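Long-range contact in aspartate aminotransferase (PDB 4H51), which probably transfers amino groups between L-aspartate and 2-oxoglutarate with the help of pyridoxal 5'-phosphate, working as a homodimer: residues T130-D144 and V154-Y168. Sequence-based numbering, arbitrary orientation.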
ATOM      1  N   THR B 130       3.911  15.256  10.592  1.00 13.96           N
ATOM      2  CA  THR B 130       3.001  15.632  11.685  1.00 14.73           C
ATOM      3  C   THR B 130       3.590  15.260  13.052  1.00 16.08           C
ATOM      4  O   THR B 130       3.082  15.725  14.074  1.00 16.40           O
ATOM      5  CB  THR B 130       1.581  15.044  11.531  1.00 14.97           C
ATOM      6  OG1 THR B 130       1.568  13.629  11.822  1.00 14.41           O
ATOM      7  CG2 THR B 130       1.041  15.305  10.125  1.00 13.85           C
ATOM      8  N   ARG B 131       4.650  14.449  13.085  1.00 16.65           N
ATOM      9  CA  ARG B 131       5.340  14.139  14.348  1.00 18.62           C
ATOM     10  C   ARG B 131       6.481  15.095  14.707  1.00 18.75           C
ATOM     11  O   ARG B 131       7.046  14.978  15.793  1.00 19.04           O
ATOM     12  CB  ARG B 131       5.862  12.705  14.336  1.00 20.14           C
ATOM     13  CG  ARG B 131       4.834  11.645  13.934  1.00 21.57           C
ATOM     14  CD  ARG B 131       3.685  11.658  14.909  1.00 25.94           C
ATOM     15  NE  ARG B 131       2.615  10.790  14.475  1.00 27.55           N
ATOM     16  CZ  ARG B 131       2.556   9.499  14.763  1.00 29.91           C
ATOM     17  NH1 ARG B 131       3.510   8.921  15.511  1.00 29.99           N
ATOM     18  NH2 ARG B 131       1.523   8.799  14.319  1.00 29.65           N
ATOM     19  N   VAL B 132       6.827  15.992  13.774  1.00 18.56           N
ATOM     20  CA  VAL B 132       7.957  16.929  13.899  1.00 19.17           C
ATOM     21  C   VAL B 132       7.412  18.376  13.881  1.00 18.68           C
ATOM     22  O   VAL B 132       8.001  19.271  14.473  1.00 18.36           O
ATOM     23  CB  VAL B 132       8.970  16.732  12.733  1.00 20.86           C
ATOM     24  CG1 VAL B 132      10.332  17.260  13.108  1.00 23.48           C
ATOM     25  CG2 VAL B 132       9.087  15.270  12.363  1.00 20.85           C
ATOM     26  N   PHE B 133       6.283  18.589  13.211  1.00 17.84           N
ATOM     27  CA  PHE B 133       5.658  19.906  13.063  1.00 17.79           C
ATOM     28  C   PHE B 133       4.239  19.826  13.598  1.00 18.32           C
ATOM     29  O   PHE B 133       3.669  18.762  13.702  1.00 19.82           O
ATOM     30  CB  PHE B 133       5.619  20.359  11.581  1.00 17.28           C
ATOM     31  CG  PHE B 133       6.955  20.643  11.008  1.00 16.85           C
ATOM     32  CD1 PHE B 133       7.707  19.621  10.415  1.00 16.14           C
ATOM     33  CD2 PHE B 133       7.508  21.926  11.080  1.00 17.56           C
ATOM     34  CE1 PHE B 133       8.961  19.861   9.920  1.00 16.07           C
ATOM     35  CE2 PHE B 133       8.784  22.180  10.552  1.00 17.42           C
ATOM     36  CZ  PHE B 133       9.510  21.150   9.993  1.00 17.02           C
ATOM     37  N   ASP B 134       3.659  20.974  13.926  1.00 18.45           N
ATOM     38  CA  ASP B 134       2.281  21.018  14.380  1.00 18.19           C
ATOM     39  C   ASP B 134       1.367  21.101  13.181  1.00 17.37           C
ATOM     40  O   ASP B 134       1.153  22.191  12.674  1.00 17.45           O
ATOM     41  CB  ASP B 134       2.087  22.231  15.301  1.00 18.72           C
ATOM     42  CG  ASP B 134       0.685  22.401  15.742  1.00 19.57           C
ATOM     43  OD1 ASP B 134      -0.118  21.511  15.489  1.00 18.82           O
ATOM     44  OD2 ASP B 134       0.372  23.443  16.398  1.00 22.76           O
ATOM     45  N   ALA B 135       0.809  19.976  12.730  1.00 17.46           N
ATOM     46  CA  ALA B 135      -0.005  19.973  11.497  1.00 17.44           C
ATOM     47  C   ALA B 135      -1.372  20.680  11.613  1.00 18.37           C
ATOM     48  O   ALA B 135      -2.038  20.921  10.599  1.00 17.50           O
ATOM     49  CB  ALA B 135      -0.199  18.557  10.945  1.00 18.32           C
ATOM     50  N   GLU B 136      -1.759  21.050  12.828  1.00 19.54           N
ATOM     51  CA  GLU B 136      -2.964  21.855  13.027  1.00 20.51           C
ATOM     52  C   GLU B 136      -2.757  23.315  12.632  1.00 19.60           C
ATOM     53  O   GLU B 136      -3.710  24.004  12.346  1.00 20.34           O
ATOM     54  CB  GLU B 136      -3.384  21.775  14.516  1.00 23.04           C
ATOM     55  CG  GLU B 136      -3.761  20.363  14.941  1.00 25.18           C
ATOM     56  CD  GLU B 136      -5.086  19.908  14.334  1.00 26.71           C
ATOM     57  OE1 GLU B 136      -6.069  20.669  14.349  1.00 31.36           O
ATOM     58  OE2 GLU B 136      -5.155  18.782  13.832  1.00 29.88           O
ATOM     59  N   THR B 137      -1.508  23.749  12.583  1.00 19.43           N
ATOM     60  CA  THR B 137      -1.108  25.163  12.510  1.00 20.76           C
ATOM     61  C   THR B 137      -0.075  25.485  11.428  1.00 19.08           C
ATOM     62  O   THR B 137      -0.207  26.469  10.685  1.00 18.59           O
ATOM     63  CB  THR B 137      -0.450  25.545  13.854  1.00 22.01           C
ATOM     64  OG1 THR B 137      -1.419  25.402  14.889  1.00 28.21           O
ATOM     65  CG2 THR B 137      -0.014  26.903  13.829  1.00 24.13           C
ATOM     66  N   THR B 138       0.987  24.681  11.382  1.00 17.31           N
ATOM     67  CA  THR B 138       2.110  24.914  10.460  1.00 15.85           C
ATOM     68  C   THR B 138       1.604  24.801   9.016  1.00 14.51           C
ATOM     69  O   THR B 138       1.006  23.797   8.654  1.00 13.35           O
ATOM     70  CB  THR B 138       3.226  23.850  10.706  1.00 16.01           C
ATOM     71  OG1 THR B 138       3.685  23.921  12.043  1.00 16.73           O
ATOM     72  CG2 THR B 138       4.421  24.020   9.787  1.00 16.34           C
ATOM     73  N   PRO B 139       1.841  25.837   8.186  1.00 13.76           N
ATOM     74  CA  PRO B 139       1.487  25.716   6.763  1.00 13.47           C
ATOM     75  C   PRO B 139       2.310  24.658   6.059  1.00 12.77           C
ATOM     76  O   PRO B 139       3.514  24.479   6.361  1.00 13.09           O
ATOM     77  CB  PRO B 139       1.768  27.121   6.185  1.00 13.63           C
ATOM     78  CG  PRO B 139       2.491  27.868   7.226  1.00 14.10           C
ATOM     79  CD  PRO B 139       2.592  27.072   8.484  1.00 14.19           C
ATOM     80  N   ILE B 140       1.670  23.977   5.109  1.00 12.31           N
ATOM     81  CA  ILE B 140       2.345  23.098   4.210  1.00 11.85           C
ATOM     82  C   ILE B 140       1.999  23.638   2.843  1.00 12.10           C
ATOM     83  O   ILE B 140       0.806  23.854   2.542  1.00 12.60           O
ATOM     84  CB  ILE B 140       1.992  21.598   4.440  1.00 11.84           C
ATOM     85  CG1 ILE B 140       2.653  20.675   3.430  1.00 11.77           C
ATOM     86  CG2 ILE B 140       0.469  21.363   4.398  1.00 12.32           C
ATOM     87  CD1 ILE B 140       2.770  19.242   3.963  1.00 12.27           C
ATOM     88  N   TYR B 141       3.044  23.868   2.036  1.00 11.68           N
ATOM     89  CA  TYR B 141       2.914  24.556   0.781  1.00 11.60           C
ATOM     90  C   TYR B 141       2.994  23.679  -0.454  1.00 10.84           C
ATOM     91  O   TYR B 141       3.901  22.892  -0.612  1.00 10.45           O
ATOM     92  CB  TYR B 141       3.979  25.640   0.689  1.00 12.36           C
ATOM     93  CG  TYR B 141       3.675  26.880   1.466  1.00 13.51           C
ATOM     94  CD1 TYR B 141       4.020  27.014   2.819  1.00 14.08           C
ATOM     95  CD2 TYR B 141       3.101  27.953   0.838  1.00 14.44           C
ATOM     96  CE1 TYR B 141       3.703  28.166   3.508  1.00 15.15           C
ATOM     97  CE2 TYR B 141       2.818  29.121   1.498  1.00 15.43           C
ATOM     98  CZ  TYR B 141       3.108  29.227   2.828  1.00 16.07           C
ATOM     99  OH  TYR B 141       2.814  30.431   3.422  1.00 19.25           O
ATOM    100  N   LEU B 142       2.050  23.898  -1.358  1.00 10.75           N
ATOM    101  CA  LEU B 142       2.006  23.262  -2.658  1.00 10.67           C
ATOM    102  C   LEU B 142       2.223  24.304  -3.757  1.00 10.95           C
ATOM    103  O   LEU B 142       1.880  25.450  -3.591  1.00 10.96           O
ATOM    104  CB  LEU B 142       0.623  22.632  -2.826  1.00 10.58           C
ATOM    105  CG  LEU B 142       0.170  21.570  -1.808  1.00 10.96           C
ATOM    106  CD1 LEU B 142      -1.238  21.054  -2.147  1.00 10.51           C
ATOM    107  CD2 LEU B 142       1.163  20.412  -1.801  1.00 10.91           C
ATOM    108  N   SER B 143       2.758  23.895  -4.899  1.00 11.41           N
ATOM    109  CA  SER B 143       2.912  24.787  -6.028  1.00 11.64           C
ATOM    110  C   SER B 143       1.541  25.161  -6.641  1.00 11.87           C
ATOM    111  O   SER B 143       0.590  24.376  -6.669  1.00 11.49           O
ATOM    112  CB  SER B 143       3.848  24.185  -7.086  1.00 11.35           C
ATOM    113  OG  SER B 143       3.314  22.993  -7.645  1.00 10.65           O
ATOM    114  N   ASP B 144       1.481  26.382  -7.138  1.00 13.04           N
ATOM    115  CA  ASP B 144       0.365  26.870  -7.930  1.00 13.88           C
ATOM    116  C   ASP B 144       0.651  26.736  -9.408  1.00 13.40           C
ATOM    117  O   ASP B 144       1.357  27.544  -9.977  1.00 12.57           O
ATOM    118  CB  ASP B 144       0.159  28.350  -7.625  1.00 15.81           C
ATOM    119  CG  ASP B 144      -0.925  28.985  -8.498  1.00 18.20           C
ATOM    120  OD1 ASP B 144      -1.837  28.247  -8.949  1.00 18.94           O
ATOM    121  OD2 ASP B 144      -0.798  30.193  -8.774  1.00 22.15           O
ATOM    122  N   VAL B 154      -2.247  15.325   1.375  1.00 13.31           N
ATOM    123  CA  VAL B 154      -1.768  16.083   2.528  1.00 13.89           C
ATOM    124  C   VAL B 154      -2.874  16.311   3.585  1.00 13.71           C
ATOM    125  O   VAL B 154      -2.638  16.199   4.799  1.00 13.11           O
ATOM    126  CB  VAL B 154      -1.092  17.362   1.952  1.00 14.77           C
ATOM    127  CG1 VAL B 154      -1.153  18.555   2.840  1.00 16.00           C
ATOM    128  CG2 VAL B 154       0.340  17.018   1.475  1.00 13.79           C
ATOM    129  N   LYS B 155      -4.073  16.658   3.126  1.00 14.10           N
ATOM    130  CA  LYS B 155      -5.292  16.771   3.977  1.00 14.82           C
ATOM    131  C   LYS B 155      -5.566  15.491   4.776  1.00 14.80           C
ATOM    132  O   LYS B 155      -5.757  15.520   6.003  1.00 14.43           O
ATOM    133  CB  LYS B 155      -6.510  17.110   3.083  1.00 16.32           C
ATOM    134  CG  LYS B 155      -7.823  17.496   3.791  1.00 18.54           C
ATOM    135  CD  LYS B 155      -8.933  17.827   2.779  1.00 19.67           C
ATOM    136  CE  LYS B 155     -10.322  17.683   3.435  1.00 22.13           C
ATOM    137  NZ  LYS B 155     -11.438  18.195   2.588  1.00 23.02           N
ATOM    138  N   ALA B 156      -5.564  14.365   4.073  1.00 14.37           N
ATOM    139  CA  ALA B 156      -5.821  13.099   4.683  1.00 14.55           C
ATOM    140  C   ALA B 156      -4.767  12.712   5.728  1.00 15.08           C
ATOM    141  O   ALA B 156      -5.083  12.039   6.709  1.00 15.28           O
ATOM    142  CB  ALA B 156      -5.916  12.025   3.610  1.00 14.85           C
ATOM    143  N   ALA B 157      -3.520  13.132   5.516  1.00 14.66           N
ATOM    144  CA  ALA B 157      -2.463  12.939   6.528  1.00 15.11           C
ATOM    145  C   ALA B 157      -2.598  13.823   7.785  1.00 16.08           C
ATOM    146  O   ALA B 157      -1.815  13.672   8.712  1.00 17.13           O
ATOM    147  CB  ALA B 157      -1.100  13.197   5.890  1.00 14.92           C
ATOM    148  N   GLY B 158      -3.549  14.773   7.805  1.00 15.54           N
ATOM    149  CA  GLY B 158      -3.813  15.580   8.997  1.00 16.57           C
ATOM    150  C   GLY B 158      -3.452  17.077   8.896  1.00 16.04           C
ATOM    151  O   GLY B 158      -3.569  17.831   9.878  1.00 17.05           O
ATOM    152  N   TRP B 159      -3.068  17.530   7.721  1.00 14.17           N
ATOM    153  CA  TRP B 159      -2.660  18.928   7.565  1.00 14.80           C
ATOM    154  C   TRP B 159      -3.840  19.832   7.388  1.00 15.19           C
ATOM    155  O   TRP B 159      -4.568  19.673   6.441  1.00 14.94           O
ATOM    156  CB  TRP B 159      -1.660  19.116   6.431  1.00 13.98           C
ATOM    157  CG  TRP B 159      -0.362  18.463   6.779  1.00 13.55           C
ATOM    158  CD1 TRP B 159      -0.023  17.117   6.626  1.00 13.63           C
ATOM    159  CD2 TRP B 159       0.795  19.069   7.431  1.00 14.00           C
ATOM    160  NE1 TRP B 159       1.229  16.871   7.079  1.00 13.60           N
ATOM    161  CE2 TRP B 159       1.777  18.001   7.591  1.00 13.58           C
ATOM    162  CE3 TRP B 159       1.121  20.347   7.856  1.00 14.05           C
ATOM    163  CZ2 TRP B 159       2.995  18.216   8.164  1.00 13.75           C
ATOM    164  CZ3 TRP B 159       2.371  20.552   8.427  1.00 14.45           C
ATOM    165  CH2 TRP B 159       3.290  19.510   8.580  1.00 14.14           C
ATOM    166  N   LYS B 160      -4.001  20.775   8.309  1.00 15.64           N
ATOM    167  CA  LYS B 160      -5.178  21.649   8.389  1.00 16.72           C
ATOM    168  C   LYS B 160      -4.981  23.032   7.706  1.00 16.74           C
ATOM    169  O   LYS B 160      -5.964  23.751   7.429  1.00 16.91           O
ATOM    170  CB  LYS B 160      -5.561  21.835   9.869  1.00 18.60           C
ATOM    171  CG  LYS B 160      -5.741  20.511  10.636  1.00 19.49           C
ATOM    172  CD  LYS B 160      -6.815  19.670   9.985  1.00 20.75           C
ATOM    173  CE  LYS B 160      -7.042  18.321  10.696  1.00 23.46           C
ATOM    174  NZ  LYS B 160      -8.078  17.447  10.023  1.00 24.06           N
ATOM    175  N   ASN B 161      -3.719  23.406   7.439  1.00 16.61           N
ATOM    176  CA  ASN B 161      -3.402  24.718   6.863  1.00 15.44           C
ATOM    177  C   ASN B 161      -2.562  24.527   5.606  1.00 14.77           C
ATOM    178  O   ASN B 161      -1.345  24.701   5.615  1.00 14.08           O
ATOM    179  CB  ASN B 161      -2.706  25.584   7.895  1.00 15.92           C
ATOM    180  CG  ASN B 161      -2.342  26.966   7.385  1.00 16.19           C
ATOM    181  OD1 ASN B 161      -2.898  27.467   6.393  1.00 17.67           O
ATOM    182  ND2 ASN B 161      -1.438  27.620   8.095  1.00 16.31           N
ATOM    183  N   ILE B 162      -3.237  24.113   4.535  1.00 13.98           N
ATOM    184  CA  ILE B 162      -2.604  23.867   3.241  1.00 13.44           C
ATOM    185  C   ILE B 162      -2.588  25.172   2.441  1.00 14.05           C
ATOM    186  O   ILE B 162      -3.620  25.840   2.322  1.00 15.21           O
ATOM    187  CB  ILE B 162      -3.339  22.759   2.461  1.00 12.99           C
ATOM    188  CG1 ILE B 162      -3.361  21.467   3.298  1.00 12.66           C
ATOM    189  CG2 ILE B 162      -2.692  22.510   1.072  1.00 13.04           C
ATOM    190  CD1 ILE B 162      -4.402  20.434   2.825  1.00 13.25           C
ATOM    191  N   CYS B 163      -1.421  25.511   1.905  1.00 13.36           N
ATOM    192  CA  CYS B 163      -1.188  26.830   1.283  1.00 13.50           C
ATOM    193  C   CYS B 163      -0.554  26.590  -0.057  1.00 13.36           C
ATOM    194  O   CYS B 163      -0.171  25.425  -0.382  1.00 12.61           O
ATOM    195  CB  CYS B 163      -0.289  27.687   2.154  1.00 13.83           C
ATOM    196  SG  CYS B 163      -0.928  28.058   3.825  1.00 14.57           S
ATOM    197  N   THR B 164      -0.512  27.631  -0.882  1.00 12.94           N
ATOM    198  CA  THR B 164       0.200  27.547  -2.127  1.00 12.69           C
ATOM    199  C   THR B 164       1.306  28.593  -2.273  1.00 12.85           C
ATOM    200  O   THR B 164       1.239  29.649  -1.642  1.00 13.46           O
ATOM    201  CB  THR B 164      -0.761  27.657  -3.313  1.00 13.09           C
ATOM    202  OG1 THR B 164      -1.369  28.964  -3.288  1.00 14.03           O
ATOM    203  CG2 THR B 164      -1.850  26.542  -3.221  1.00 12.79           C
ATOM    204  N   TYR B 165       2.335  28.252  -3.059  1.00 12.32           N
ATOM    205  CA  TYR B 165       3.324  29.240  -3.497  1.00 12.19           C
ATOM    206  C   TYR B 165       3.113  29.517  -4.970  1.00 12.42           C
ATOM    207  O   TYR B 165       2.836  28.592  -5.766  1.00 12.31           O
ATOM    208  CB  TYR B 165       4.785  28.834  -3.227  1.00 11.79           C
ATOM    209  CG  TYR B 165       5.213  27.504  -3.716  1.00 11.11           C
ATOM    210  CD1 TYR B 165       5.073  26.386  -2.916  1.00 10.78           C
ATOM    211  CD2 TYR B 165       5.790  27.354  -4.956  1.00 10.94           C
ATOM    212  CE1 TYR B 165       5.494  25.121  -3.348  1.00 10.05           C
ATOM    213  CE2 TYR B 165       6.205  26.086  -5.412  1.00 10.45           C
ATOM    214  CZ  TYR B 165       6.068  24.984  -4.578  1.00 10.08           C
ATOM    215  OH  TYR B 165       6.445  23.724  -4.965  1.00  9.12           O
ATOM    216  N   ALA B 166       3.228  30.803  -5.309  1.00 12.84           N
ATOM    217  CA  ALA B 166       3.274  31.214  -6.692  1.00 13.23           C
ATOM    218  C   ALA B 166       4.318  30.388  -7.434  1.00 13.06           C
ATOM    219  O   ALA B 166       5.394  30.144  -6.926  1.00 13.33           O
ATOM    220  CB  ALA B 166       3.614  32.702  -6.772  1.00 14.11           C
ATOM    221  N   TYR B 167       4.004  29.961  -8.638  1.00 13.67           N
ATOM    222  CA  TYR B 167       4.890  29.077  -9.359  1.00 13.61           C
ATOM    223  C   TYR B 167       4.756  29.316 -10.851  1.00 15.01           C
ATOM    224  O   TYR B 167       5.675  29.883 -11.460  1.00 16.71           O
ATOM    225  CB  TYR B 167       4.642  27.605  -8.960  1.00 12.67           C
ATOM    226  CG  TYR B 167       5.683  26.701  -9.573  1.00 12.49           C
ATOM    227  CD1 TYR B 167       6.954  26.661  -9.034  1.00 12.63           C
ATOM    228  CD2 TYR B 167       5.437  25.970 -10.729  1.00 12.07           C
ATOM    229  CE1 TYR B 167       7.960  25.911  -9.608  1.00 12.83           C
ATOM    230  CE2 TYR B 167       6.433  25.184 -11.286  1.00 12.04           C
ATOM    231  CZ  TYR B 167       7.700  25.152 -10.722  1.00 12.45           C
ATOM    232  OH  TYR B 167       8.767  24.408 -11.253  1.00 12.83           O
ATOM    233  N   TYR B 168       3.636  28.913 -11.438  1.00 15.85           N
ATOM    234  CA  TYR B 168       3.454  29.037 -12.899  1.00 17.52           C
ATOM    235  C   TYR B 168       2.681  30.296 -13.238  1.00 17.72           C
ATOM    236  O   TYR B 168       1.683  30.591 -12.600  1.00 17.12           O
ATOM    237  CB  TYR B 168       2.697  27.841 -13.437  1.00 18.80           C
ATOM    238  CG  TYR B 168       2.700  27.755 -14.933  1.00 20.19           C
ATOM    239  CD1 TYR B 168       3.899  27.574 -15.628  1.00 21.36           C
ATOM    240  CD2 TYR B 168       1.536  27.840 -15.650  1.00 21.57           C
ATOM    241  CE1 TYR B 168       3.928  27.492 -17.001  1.00 21.80           C
ATOM    242  CE2 TYR B 168       1.544  27.755 -17.033  1.00 21.23           C
ATOM    243  CZ  TYR B 168       2.739  27.579 -17.700  1.00 22.53           C
ATOM    244  OH  TYR B 168       2.795  27.494 -19.079  1.00 22.80           O
TER
HETATM  245  O   HOH W   1      -1.162  12.334  10.870  1.00 37.20           O
HETATM  246  O   HOH W   2      -1.343  22.553   8.546  1.00 16.18           O
HETATM  247  O   HOH W   3      -3.760  17.167  12.365  1.00 23.95           O
HETATM  248  O   HOH W   4       1.512  30.974  -9.844  1.00 13.33           O
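Thr-130 lays its methyl CG2 obliquely against the indole of Trp-159, 3.4 Å from NE1, while NE1 itself bonds to Ala-126 O in helix 117-129. Farther along the chain, Ala-135 sets CB over one face of that indole, 3.8 Å from the centroid of the six-membered ring; a small methyl suits a place where the backbone runs so close, since Ala-135 O also takes a 3.0 Å hydrogen bond from Lys-160 N. Glu-136 runs alongside Lys-160, yet OE2 and NZ remain 5.0 Å apart, and a water links OE2 to Gly-158 O. Thr-137 O receives ND2 of Asn-161 in a nearly straight bond: chi1 of -180° carries the amide out toward the loop, and chi2 of 20° turns its plane so that the acceptor lies almost within it.

Strand 140-144 pairs in parallel with 162-166, bonded from Ile-140 N to Asn-161 O and onward. Ile-140 holds CG1 opposite its backbone N (chi1 177°), which carries CD1 over the five-membered ring of Trp-159, on the face opposite Ala-135; its CG2 meets Val-154 CG1 at 3.6 Å. Tyr-141, on the other side of the sheet, receives Cys-163 CB over its ring, 3.7 Å from the centroid, and stacks with Phe-193. Leu-142 CD1 touches Ile-162 CG2 beneath helix 148-156. Ser-143 has CA over the Tyr-165 ring and its small CB 3.4 Å from Tyr-165 CZ, while OG bonds to Pro-145 O and His-200 NE2; the tyrosine hydroxyl bonds to Ile-194 O. Asp-144 O accepts Tyr-168 N.

In this beta-alpha-beta unit of the aminotransferase's mixed sheet, backbone bonds fix the strand pairing. The indole, filled on both faces by aliphatic carbon, joins loop to turn apolarly, accompanied by direct and water-mediated polar bonds around the turn.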